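Local coordinates for protein putative acyl-CoA thioester hydrolase YbhC (Escherichia coli K-12, PDB 3GRH) that is an outer-membrane lipoprotein and putative thioesterase of the pectinesterase family that neither binds pectin nor has pectinesterase activity, at residues 265-270 against 285-289; 76-80 against 89-95; 26-30 against 406-410. All coordinates share one frame; numbering follows the deposited sequence.

In the fold
The three contacts are spread along one elongated parallel beta-helix, the fold of the pectinesterase family. All reach the same run of parallel strands: contact 2 at the outermost strand 77-79, contact 1 in the middle between strands 267-271 and 287-291, and contact 3 at the outermost strand 403-407. Centres of contacts 2 and 3 are about 46 Å apart, on opposite sides of the chain's centre; contact 1 lies about 27 Å from contact 2 and about 24 Å from contact 3. Contact 2 comes first along the chain and contact 1 later, both between the two distant segments that contact 3 brings together. Contact 1 thus joins successive coils, contact 2 covers the N-terminal end with a helix, and contact 3 ties the N-terminal loop to the last strand.

Contact 1 (265-270 against 285-289); sequences QPRTLV and RGAVV
Thr-268 and Val-288 run alongside each other from neighbouring parallel strands, with Thr-268 CB 4.0 Å from Val-288 CG1. That same methyl, placed anti to its own backbone nitrogen (chi1 -170°), is also met obliquely by Val-270 CG2 at 4.0 Å. Beta-branched side chains suit extended strands, and apolar ones suit this face because Val-288 also touches Val-251 and Phe-321 and Val-270 touches Phe-249. On the other face Leu-269 slants across Val-289, its CD1 reaching Val-289 CG1 at 3.8 Å. Beside them the methyl of Ala-287 is small enough for the folded-back amide of Gln-265, whose NE2 comes within 3.6 Å of Ala-287 CB while bonding to Tyr-319 O. Arg-267, on this face too, sends its guanidinium to Asp-233 in a salt bridge. Four backbone hydrogen bonds zip the strands, from Ala-287 N to Pro-266 O (3.0 Å) through to the nearly straight Val-270 N to Val-289 O (2.8 Å, 177° at the hydrogen). Pro-266, lacking an N-H, contributes its carbonyl alone. Gly-286, just before the second strand, has a backbone conformation in which a beta carbon would collide with the carbonyl oxygen of the residue before, and would also crowd Pro-266 O. Parallel strands paired in register, side chains stacked coil over coil, are characteristic of the right-handed parallel beta-helix of the pectinesterase family.

Contact 2 (76-80 against 89-95); sequences DFVVG and HTTIQAA
At the N-terminal end of the beta-helix, edge strand 77-79 is covered by the first turn of helix 92-100, and Val-79 is the residue that wedges between strand and helix. Its CG2 presses on Ala-95 CB at 3.5 Å, tighter than usual for two carbons, so a small alanine suits that position; its CG1, anti to the backbone N (chi1 180°), meets Ile-92 CG1 at 4.0 Å. A single backbone bridge holds the approach to the helix against the strand: His-89 N donates to Val-78 O at 3.1 Å, and Gly-80 N to His-89 O at 3.1 Å. Further along, the rings of Phe-77 and His-89 meet obliquely, planes at 63°, with Phe-77 CD1 3.6 Å from His-89 CE1. Ala-95 serves both, its carbonyl O lying over one face of Phe-77 and its CA over one face of His-89. Thr-91 is the N-cap: its OG1 accepts from Ala-94 N at 3.2 Å, a job for which a short hydroxyl side chain is well fitted. Both hydrogen bonds across the contact are backbone ones, made before the helix begins; the helix itself meets the strand mainly through apolar side chains, which implies a fit set largely by shape.

Contact 3 (26-30 against 406-410); sequences PSDQT and EYNNR
The side chains of Gln-29 and Glu-406 meet nearly perpendicular, with amide and carboxylate planes 73° apart. Gln-29 NE2 donates within its own amide plane to Glu-406 OE1 at 2.9 Å, yet reaches that oxygen from above the carboxylate, 57° out of its plane. At the other end of the amide, Asn-409 N donates to Gln-29 OE1 at 3.0 Å from well above the carbonyl plane. A third flat group, the ring of Tyr-407, has Asn-408 CB over one face, toward the rim. Glutamine suits its place because one extended side chain both gives and accepts; NE2 has a further acceptor in Ser-414 O, while Glu-406 OE2 forms a salt bridge with Arg-37. Cut back to an alanine here, the side chain would no longer reach across, and Asn-409 N would probably lose this acceptor and Glu-406 OE1 be left without this amide donor, opening a gap between the two segments. The segments join a loop near the N-terminus to the end of strand 403-407, the last strand of the beta-helix. On the loop side Ser-27 forms an ST turn, its OG accepting from Gln-29 N at 3.1 Å. With OG anti to the backbone N (chi1 165°), the same hydroxyl donates to Asn-409 O at 2.6 Å, so it both shapes the turn and grips the other segment. Ser-27 CB lies 3.2 Å from Asn-408 OD1, while Asn-408 ND2 bonds to Asp-356. Two waters stitch the backbones together, one linking Asp-28 N to Asn-409 O and the other Asn-408 N to Gln-29 O.

Contact 1 (265-270 against 285-289)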
ATOM      1  N   GLN A 265      13.515  -0.356   6.860  1.00 13.53           N
ATOM      2  CA  GLN A 265      12.799  -1.190   5.933  1.00 12.70           C
ATOM      3  C   GLN A 265      11.520  -1.803   6.593  1.00 11.34           C
ATOM      4  O   GLN A 265      11.544  -2.945   7.043  1.00 12.31           O
ATOM      5  CB  GLN A 265      13.731  -2.331   5.526  1.00 13.68           C
ATOM      6  CG  GLN A 265      13.254  -3.431   4.653  1.00 16.51           C
ATOM      7  CD  GLN A 265      12.965  -3.080   3.206  1.00 19.31           C
ATOM      8  OE1 GLN A 265      12.678  -1.904   2.859  1.00 18.57           O
ATOM      9  NE2 GLN A 265      12.942  -4.120   2.351  1.00 12.91           N
ATOM     10  N   PRO A 266      10.454  -1.043   6.703  1.00 10.44           N
ATOM     11  CA  PRO A 266       9.221  -1.560   7.300  1.00  9.60           C
ATOM     12  C   PRO A 266       8.579  -2.607   6.473  1.00  8.66           C
ATOM     13  O   PRO A 266       8.612  -2.511   5.265  1.00 10.88           O
ATOM     14  CB  PRO A 266       8.302  -0.386   7.339  1.00 11.29           C
ATOM     15  CG  PRO A 266       8.932   0.521   6.251  1.00 12.80           C
ATOM     16  CD  PRO A 266      10.319   0.359   6.344  1.00 12.41           C
ATOM     17  N   ARG A 267       8.044  -3.644   7.146  1.00  6.65           N
ATOM     18  CA  ARG A 267       7.386  -4.757   6.494  1.00  6.14           C
ATOM     19  C   ARG A 267       5.868  -4.748   6.777  1.00  7.04           C
ATOM     20  O   ARG A 267       5.442  -4.591   7.917  1.00  5.89           O
ATOM     21  CB  ARG A 267       7.925  -6.046   7.079  1.00  6.25           C
ATOM     22  CG  ARG A 267       9.386  -6.203   6.804  1.00  6.50           C
ATOM     23  CD  ARG A 267      10.074  -7.210   7.673  1.00  7.21           C
ATOM     24  NE  ARG A 267      10.141  -6.819   9.064  1.00  9.19           N
ATOM     25  CZ  ARG A 267      10.740  -7.520  10.020  1.00 10.13           C
ATOM     26  NH1 ARG A 267      11.325  -8.653   9.738  1.00  9.57           N
ATOM     27  NH2 ARG A 267      10.749  -7.055  11.268  1.00 11.04           N
ATOM     28  N   THR A 268       5.123  -4.921   5.704  1.00  5.54           N
ATOM     29  CA  THR A 268       3.647  -4.932   5.743  1.00  5.71           C
ATOM     30  C   THR A 268       3.112  -6.145   5.028  1.00  6.49           C
ATOM     31  O   THR A 268       3.563  -6.455   3.927  1.00  6.27           O
ATOM     32  CB  THR A 268       3.123  -3.609   5.066  1.00  9.12           C
ATOM     33  OG1 THR A 268       3.755  -2.474   5.706  1.00 11.84           O
ATOM     34  CG2 THR A 268       1.647  -3.455   5.159  1.00  8.89           C
ATOM     35  N   LEU A 269       2.074  -6.762   5.581  1.00  6.11           N
ATOM     36  CA  LEU A 269       1.369  -7.870   4.932  1.00  5.54           C
ATOM     37  C   LEU A 269      -0.066  -7.444   4.696  1.00  6.46           C
ATOM     38  O   LEU A 269      -0.767  -7.128   5.677  1.00  7.06           O
ATOM     39  CB  LEU A 269       1.373  -9.127   5.829  1.00  6.56           C
ATOM     40  CG  LEU A 269       0.596 -10.306   5.264  1.00  6.51           C
ATOM     41  CD1 LEU A 269       1.232 -10.738   3.977  1.00  8.33           C
ATOM     42  CD2 LEU A 269       0.564 -11.354   6.302  1.00  9.86           C
ATOM     43  N   VAL A 270      -0.515  -7.471   3.454  1.00  5.47           N
ATOM     44  CA  VAL A 270      -1.919  -7.124   3.100  1.00  6.00           C
ATOM     45  C   VAL A 270      -2.536  -8.397   2.520  1.00  7.91           C
ATOM     46  O   VAL A 270      -2.002  -8.972   1.558  1.00  9.23           O
ATOM     47  CB  VAL A 270      -1.952  -6.027   2.027  1.00  8.15           C
ATOM     48  CG1 VAL A 270      -3.437  -5.683   1.589  1.00  9.44           C
ATOM     49  CG2 VAL A 270      -1.209  -4.783   2.483  1.00  7.82           C
ATOM     50  N   ARG A 285       7.762   3.321  -0.300  1.00 10.20           N
ATOM     51  CA  ARG A 285       9.021   2.670   0.108  1.00  9.54           C
ATOM     52  C   ARG A 285       8.741   1.776   1.298  1.00 11.61           C
ATOM     53  O   ARG A 285       8.299   2.244   2.307  1.00 14.03           O
ATOM     54  CB  ARG A 285      10.020   3.741   0.523  1.00 10.63           C
ATOM     55  CG  ARG A 285      11.433   3.238   0.807  1.00 11.91           C
ATOM     56  CD  ARG A 285      12.453   4.335   0.805  1.00 12.15           C
ATOM     57  NE  ARG A 285      12.668   4.863  -0.494  1.00 11.02           N
ATOM     58  CZ  ARG A 285      13.333   5.997  -0.713  1.00 14.46           C
ATOM     59  NH1 ARG A 285      13.869   6.710   0.285  1.00 15.20           N
ATOM     60  NH2 ARG A 285      13.497   6.385  -1.936  1.00 16.63           N
ATOM     61  N   GLY A 286       9.077   0.508   1.184  1.00 12.72           N
ATOM     62  CA  GLY A 286       8.796  -0.460   2.236  1.00 10.95           C
ATOM     63  C   GLY A 286       8.660  -1.795   1.539  1.00  9.62           C
ATOM     64  O   GLY A 286       8.462  -1.865   0.322  1.00 11.25           O
ATOM     65  N   ALA A 287       8.769  -2.867   2.315  1.00  8.92           N
ATOM     66  CA  ALA A 287       8.598  -4.180   1.841  1.00  7.94           C
ATOM     67  C   ALA A 287       7.148  -4.573   2.121  1.00  8.77           C
ATOM     68  O   ALA A 287       6.737  -4.631   3.327  1.00 11.30           O
ATOM     69  CB  ALA A 287       9.479  -5.069   2.589  1.00  8.55           C
ATOM     70  N   VAL A 288       6.379  -4.817   1.080  1.00  7.25           N
ATOM     71  CA  VAL A 288       4.942  -5.094   1.246  1.00  6.85           C
ATOM     72  C   VAL A 288       4.636  -6.349   0.498  1.00  6.99           C
ATOM     73  O   VAL A 288       4.987  -6.455  -0.677  1.00  8.10           O
ATOM     74  CB  VAL A 288       4.034  -3.978   0.712  1.00  8.30           C
ATOM     75  CG1 VAL A 288       2.572  -4.266   1.170  1.00  9.16           C
ATOM     76  CG2 VAL A 288       4.546  -2.620   1.222  1.00 11.01           C
ATOM     77  N   VAL A 289       3.947  -7.300   1.122  1.00  5.79           N
ATOM     78  CA  VAL A 289       3.453  -8.510   0.495  1.00  5.24           C
ATOM     79  C   VAL A 289       1.949  -8.435   0.416  1.00  6.23           C
ATOM     80  O   VAL A 289       1.339  -8.179   1.441  1.00  7.32           O
ATOM     81  CB  VAL A 289       3.908  -9.744   1.239  1.00  4.97           C
ATOM     82  CG1 VAL A 289       3.185 -10.992   0.669  1.00  8.26           C
ATOM     83  CG2 VAL A 289       5.441  -9.968   1.225  1.00  6.30           C
TER
HETATM   84  O   HOH W   1      11.727  -1.228   0.402  1.00 19.26           O

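Contact 2 (76-80 against 89-95)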
ATOM      1  N   ASP A  76     -11.069  -3.429  23.906  1.00 17.68           N
ATOM      2  CA  ASP A  76     -10.674  -2.408  24.856  1.00 18.49           C
ATOM      3  C   ASP A  76     -11.505  -1.155  24.700  1.00 18.14           C
ATOM      4  O   ASP A  76     -11.800  -0.492  25.715  1.00 21.00           O
ATOM      5  CB  ASP A  76      -9.192  -2.075  24.711  1.00 18.46           C
ATOM      6  CG  ASP A  76      -8.306  -3.254  25.061  1.00 21.85           C
ATOM      7  OD1 ASP A  76      -8.196  -3.554  26.265  1.00 27.57           O
ATOM      8  OD2 ASP A  76      -7.716  -3.899  24.175  1.00 18.66           O
ATOM      9  N   PHE A  77     -11.823  -0.830  23.458  1.00 18.73           N
ATOM     10  CA  PHE A  77     -12.597   0.347  23.107  1.00 17.94           C
ATOM     11  C   PHE A  77     -13.570   0.009  21.999  1.00 17.44           C
ATOM     12  O   PHE A  77     -13.351  -0.897  21.202  1.00 16.94           O
ATOM     13  CB  PHE A  77     -11.675   1.446  22.609  1.00 17.88           C
ATOM     14  CG  PHE A  77     -10.620   1.816  23.588  1.00 17.33           C
ATOM     15  CD1 PHE A  77     -10.933   2.658  24.630  1.00 20.45           C
ATOM     16  CD2 PHE A  77      -9.363   1.256  23.535  1.00 20.79           C
ATOM     17  CE1 PHE A  77      -9.981   2.988  25.613  1.00 21.91           C
ATOM     18  CE2 PHE A  77      -8.414   1.590  24.476  1.00 21.11           C
ATOM     19  CZ  PHE A  77      -8.716   2.448  25.509  1.00 20.07           C
ATOM     20  N   VAL A  78     -14.717   0.711  22.046  1.00 16.49           N
ATOM     21  CA  VAL A  78     -15.741   0.570  21.033  1.00 15.73           C
ATOM     22  C   VAL A  78     -16.160   1.912  20.465  1.00 14.96           C
ATOM     23  O   VAL A  78     -16.631   2.756  21.224  1.00 16.82           O
ATOM     24  CB  VAL A  78     -16.994  -0.106  21.539  1.00 17.23           C
ATOM     25  CG1 VAL A  78     -17.930  -0.300  20.369  1.00 17.99           C
ATOM     26  CG2 VAL A  78     -16.652  -1.472  22.171  1.00 15.74           C
ATOM     27  N   VAL A  79     -16.082   2.072  19.142  1.00 13.92           N
ATOM     28  CA  VAL A  79     -16.449   3.308  18.484  1.00 15.56           C
ATOM     29  C   VAL A  79     -17.776   3.066  17.828  1.00 15.15           C
ATOM     30  O   VAL A  79     -17.992   2.023  17.170  1.00 15.39           O
ATOM     31  CB  VAL A  79     -15.393   3.713  17.443  1.00 14.83           C
ATOM     32  CG1 VAL A  79     -15.811   4.979  16.785  1.00 15.56           C
ATOM     33  CG2 VAL A  79     -13.993   3.876  18.036  1.00 17.90           C
ATOM     34  N   GLY A  80     -18.707   4.005  17.995  1.00 15.67           N
ATOM     35  CA  GLY A  80     -20.028   3.807  17.494  1.00 18.02           C
ATOM     36  C   GLY A  80     -20.821   5.065  17.621  1.00 19.84           C
ATOM     37  O   GLY A  80     -20.318   6.085  18.084  1.00 20.08           O
ATOM     38  N   HIS A  89     -16.561   5.619  22.525  1.00 19.42           N
ATOM     39  CA  HIS A  89     -16.116   6.812  21.813  1.00 18.42           C
ATOM     40  C   HIS A  89     -16.887   6.996  20.535  1.00 17.65           C
ATOM     41  O   HIS A  89     -17.331   6.023  19.979  1.00 19.17           O
ATOM     42  CB  HIS A  89     -14.663   6.608  21.447  1.00 17.87           C
ATOM     43  CG  HIS A  89     -13.758   6.622  22.626  1.00 17.67           C
ATOM     44  ND1 HIS A  89     -13.437   5.481  23.332  1.00 20.55           N
ATOM     45  CD2 HIS A  89     -13.164   7.646  23.264  1.00 18.08           C
ATOM     46  CE1 HIS A  89     -12.691   5.824  24.367  1.00 17.39           C
ATOM     47  NE2 HIS A  89     -12.483   7.121  24.332  1.00 17.91           N
ATOM     48  N   THR A  90     -17.035   8.203  20.047  1.00 17.07           N
ATOM     49  CA  THR A  90     -17.832   8.444  18.827  1.00 17.32           C
ATOM     50  C   THR A  90     -16.970   8.751  17.610  1.00 17.90           C
ATOM     51  O   THR A  90     -17.481   8.903  16.481  1.00 18.86           O
ATOM     52  CB  THR A  90     -18.845   9.547  19.042  1.00 19.57           C
ATOM     53  OG1 THR A  90     -18.156  10.684  19.554  1.00 20.74           O
ATOM     54  CG2 THR A  90     -19.924   9.069  20.067  1.00 19.55           C
ATOM     55  N   THR A  91     -15.687   8.933  17.833  1.00 14.46           N
ATOM     56  CA  THR A  91     -14.754   9.094  16.719  1.00 15.58           C
ATOM     57  C   THR A  91     -13.621   8.136  16.913  1.00 14.31           C
ATOM     58  O   THR A  91     -13.299   7.725  18.023  1.00 15.47           O
ATOM     59  CB  THR A  91     -14.123  10.502  16.566  1.00 16.96           C
ATOM     60  OG1 THR A  91     -13.170  10.779  17.610  1.00 17.94           O
ATOM     61  CG2 THR A  91     -15.151  11.540  16.509  1.00 17.56           C
ATOM     62  N   ILE A  92     -13.001   7.781  15.795  1.00 11.63           N
ATOM     63  CA  ILE A  92     -11.974   6.765  15.851  1.00 11.68           C
ATOM     64  C   ILE A  92     -10.705   7.338  16.430  1.00 10.97           C
ATOM     65  O   ILE A  92     -10.035   6.706  17.291  1.00 11.74           O
ATOM     66  CB  ILE A  92     -11.696   6.145  14.489  1.00 12.34           C
ATOM     67  CG1 ILE A  92     -13.019   5.517  13.944  1.00 12.46           C
ATOM     68  CG2 ILE A  92     -10.547   5.210  14.588  1.00 10.55           C
ATOM     69  CD1 ILE A  92     -12.940   5.027  12.584  1.00 15.48           C
ATOM     70  N   GLN A  93     -10.426   8.602  16.109  1.00 10.84           N
ATOM     71  CA  GLN A  93      -9.267   9.261  16.690  1.00 10.88           C
ATOM     72  C   GLN A  93      -9.332   9.316  18.191  1.00 10.57           C
ATOM     73  O   GLN A  93      -8.312   9.107  18.839  1.00 12.64           O
ATOM     74  CB  GLN A  93      -9.043  10.671  16.150  1.00  9.76           C
ATOM     75  CG  GLN A  93      -7.763  11.305  16.568  1.00 10.15           C
ATOM     76  CD  GLN A  93      -6.589  10.673  15.915  1.00  9.99           C
ATOM     77  OE1 GLN A  93      -6.470  10.788  14.726  1.00 10.07           O
ATOM     78  NE2 GLN A  93      -5.704  10.095  16.675  1.00 11.58           N
ATOM     79  N   ALA A  94     -10.507   9.550  18.771  1.00 12.53           N
ATOM     80  CA  ALA A  94     -10.633   9.592  20.216  1.00 11.92           C
ATOM     81  C   ALA A  94     -10.308   8.269  20.874  1.00 11.35           C
ATOM     82  O   ALA A  94      -9.734   8.234  21.998  1.00 12.41           O
ATOM     83  CB  ALA A  94     -12.030  10.077  20.566  1.00 12.45           C
ATOM     84  N   ALA A  95     -10.729   7.166  20.253  1.00 11.79           N
ATOM     85  CA  ALA A  95     -10.433   5.855  20.776  1.00 11.25           C
ATOM     86  C   ALA A  95      -8.963   5.551  20.632  1.00 11.50           C
ATOM     87  O   ALA A  95      -8.397   4.933  21.475  1.00 12.84           O
ATOM     88  CB  ALA A  95     -11.258   4.757  20.029  1.00 12.05           C
TER

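Contact 3 (26-30 against 406-410)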
ATOM      1  N   PRO A  26      -0.859 -24.409 -17.990  1.00 29.10           N
ATOM      2  CA  PRO A  26       0.365 -23.739 -17.637  1.00 28.89           C
ATOM      3  C   PRO A  26       0.271 -22.259 -17.982  1.00 28.47           C
ATOM      4  O   PRO A  26      -0.407 -21.880 -18.961  1.00 29.38           O
ATOM      5  CB  PRO A  26       1.418 -24.408 -18.516  1.00 29.21           C
ATOM      6  CG  PRO A  26       0.670 -24.951 -19.659  1.00 29.85           C
ATOM      7  CD  PRO A  26      -0.694 -25.292 -19.163  1.00 29.65           C
ATOM      8  N   SER A  27       0.910 -21.443 -17.167  1.00 27.76           N
ATOM      9  CA  SER A  27       0.999 -20.026 -17.450  1.00 25.76           C
ATOM     10  C   SER A  27       1.719 -20.023 -18.761  1.00 25.76           C
ATOM     11  O   SER A  27       2.604 -20.882 -19.020  1.00 26.99           O
ATOM     12  CB  SER A  27       1.839 -19.338 -16.359  1.00 24.73           C
ATOM     13  OG  SER A  27       2.259 -18.026 -16.726  1.00 19.32           O
ATOM     14  N   ASP A  28       1.357 -19.107 -19.637  1.00 24.84           N
ATOM     15  CA  ASP A  28       2.134 -19.034 -20.853  1.00 24.44           C
ATOM     16  C   ASP A  28       3.315 -18.109 -20.736  1.00 22.91           C
ATOM     17  O   ASP A  28       3.958 -17.825 -21.757  1.00 24.08           O
ATOM     18  CB  ASP A  28       1.268 -18.660 -22.064  1.00 27.10           C
ATOM     19  CG  ASP A  28       1.717 -19.366 -23.348  1.00 30.65           C
ATOM     20  OD1 ASP A  28       2.814 -19.036 -23.883  1.00 40.01           O
ATOM     21  OD2 ASP A  28       0.967 -20.245 -23.832  1.00 38.91           O
ATOM     22  N   GLN A  29       3.624 -17.610 -19.528  1.00 20.68           N
ATOM     23  CA  GLN A  29       4.719 -16.685 -19.350  1.00 18.88           C
ATOM     24  C   GLN A  29       6.027 -17.460 -19.183  1.00 18.74           C
ATOM     25  O   GLN A  29       6.153 -18.310 -18.297  1.00 19.66           O
ATOM     26  CB  GLN A  29       4.481 -15.816 -18.102  1.00 17.35           C
ATOM     27  CG  GLN A  29       3.293 -14.935 -18.180  1.00 17.62           C
ATOM     28  CD  GLN A  29       3.315 -13.863 -17.130  1.00 16.45           C
ATOM     29  OE1 GLN A  29       3.648 -14.153 -15.971  1.00 14.60           O
ATOM     30  NE2 GLN A  29       2.880 -12.648 -17.482  1.00 13.13           N
ATOM     31  N   THR A  30       6.965 -17.206 -20.088  1.00 19.14           N
ATOM     32  CA  THR A  30       8.215 -18.006 -20.173  1.00 18.45           C
ATOM     33  C   THR A  30       9.388 -17.062 -20.063  1.00 17.29           C
ATOM     34  O   THR A  30       9.384 -16.020 -20.718  1.00 16.45           O
ATOM     35  CB  THR A  30       8.304 -18.928 -21.428  1.00 20.44           C
ATOM     36  OG1 THR A  30       9.057 -18.316 -22.472  1.00 25.50           O
ATOM     37  CG2 THR A  30       6.918 -19.364 -21.972  1.00 21.45           C
ATOM     38  N   GLU A 406       7.574 -10.411 -13.482  1.00  8.77           N
ATOM     39  CA  GLU A 406       6.441 -11.290 -13.383  1.00  9.45           C
ATOM     40  C   GLU A 406       6.906 -12.701 -13.360  1.00  8.03           C
ATOM     41  O   GLU A 406       7.959 -13.021 -13.867  1.00  9.95           O
ATOM     42  CB  GLU A 406       5.539 -11.119 -14.546  1.00 10.05           C
ATOM     43  CG  GLU A 406       4.770  -9.809 -14.518  1.00 13.91           C
ATOM     44  CD  GLU A 406       3.898  -9.725 -15.665  1.00 19.18           C
ATOM     45  OE1 GLU A 406       2.764 -10.360 -15.733  1.00 17.35           O
ATOM     46  OE2 GLU A 406       4.425  -9.124 -16.602  1.00 19.92           O
ATOM     47  N   TYR A 407       6.138 -13.550 -12.732  1.00  9.68           N
ATOM     48  CA  TYR A 407       6.344 -15.007 -12.729  1.00  8.77           C
ATOM     49  C   TYR A 407       5.044 -15.799 -12.621  1.00  9.89           C
ATOM     50  O   TYR A 407       4.234 -15.545 -11.729  1.00 10.13           O
ATOM     51  CB  TYR A 407       7.234 -15.398 -11.562  1.00 10.90           C
ATOM     52  CG  TYR A 407       7.501 -16.870 -11.432  1.00 10.66           C
ATOM     53  CD1 TYR A 407       8.272 -17.527 -12.346  1.00  9.84           C
ATOM     54  CD2 TYR A 407       6.992 -17.593 -10.346  1.00  9.63           C
ATOM     55  CE1 TYR A 407       8.544 -18.855 -12.218  1.00 10.82           C
ATOM     56  CE2 TYR A 407       7.218 -18.933 -10.248  1.00 10.37           C
ATOM     57  CZ  TYR A 407       8.034 -19.539 -11.167  1.00 11.95           C
ATOM     58  OH  TYR A 407       8.269 -20.890 -11.036  1.00 15.25           O
ATOM     59  N   ASN A 408       4.790 -16.674 -13.606  1.00  9.84           N
ATOM     60  CA  ASN A 408       3.654 -17.620 -13.484  1.00 10.29           C
ATOM     61  C   ASN A 408       2.264 -16.959 -13.335  1.00 10.50           C
ATOM     62  O   ASN A 408       1.397 -17.430 -12.600  1.00 12.55           O
ATOM     63  CB  ASN A 408       3.907 -18.559 -12.312  1.00 11.37           C
ATOM     64  CG  ASN A 408       3.098 -19.812 -12.422  1.00 15.40           C
ATOM     65  OD1 ASN A 408       2.930 -20.363 -13.516  1.00 17.41           O
ATOM     66  ND2 ASN A 408       2.548 -20.284 -11.298  1.00 18.65           N
ATOM     67  N   ASN A 409       2.044 -15.899 -14.097  1.00 10.42           N
ATOM     68  CA  ASN A 409       0.727 -15.250 -14.074  1.00 10.46           C
ATOM     69  C   ASN A 409      -0.152 -15.841 -15.147  1.00 11.16           C
ATOM     70  O   ASN A 409       0.336 -16.462 -16.103  1.00 12.46           O
ATOM     71  CB  ASN A 409       0.838 -13.757 -14.195  1.00 11.89           C
ATOM     72  CG  ASN A 409       1.645 -13.125 -13.072  1.00 12.75           C
ATOM     73  OD1 ASN A 409       2.471 -12.201 -13.301  1.00 18.90           O
ATOM     74  ND2 ASN A 409       1.364 -13.499 -11.875  1.00  8.69           N
ATOM     75  N   ARG A 410      -1.447 -15.612 -14.993  1.00 11.13           N
ATOM     76  CA  ARG A 410      -2.469 -16.157 -15.876  1.00 12.86           C
ATOM     77  C   ARG A 410      -3.500 -15.087 -16.168  1.00 12.71           C
ATOM     78  O   ARG A 410      -3.424 -13.977 -15.680  1.00 15.41           O
ATOM     79  CB  ARG A 410      -3.113 -17.357 -15.233  1.00 12.99           C
ATOM     80  CG  ARG A 410      -3.895 -17.078 -14.007  1.00 14.65           C
ATOM     81  CD  ARG A 410      -4.240 -18.354 -13.270  1.00 16.20           C
ATOM     82  NE  ARG A 410      -5.172 -18.103 -12.184  1.00 18.84           N
ATOM     83  CZ  ARG A 410      -4.770 -17.704 -10.985  1.00 20.13           C
ATOM     84  NH1 ARG A 410      -3.489 -17.618 -10.713  1.00 25.22           N
ATOM     85  NH2 ARG A 410      -5.654 -17.421 -10.056  1.00 21.25           N
TER
HETATM   86  O   HOH W   2      -0.689 -17.278 -18.876  1.00 35.29           O
HETATM   87  O   HOH W   3       6.370 -18.004 -15.566  1.00 16.89           O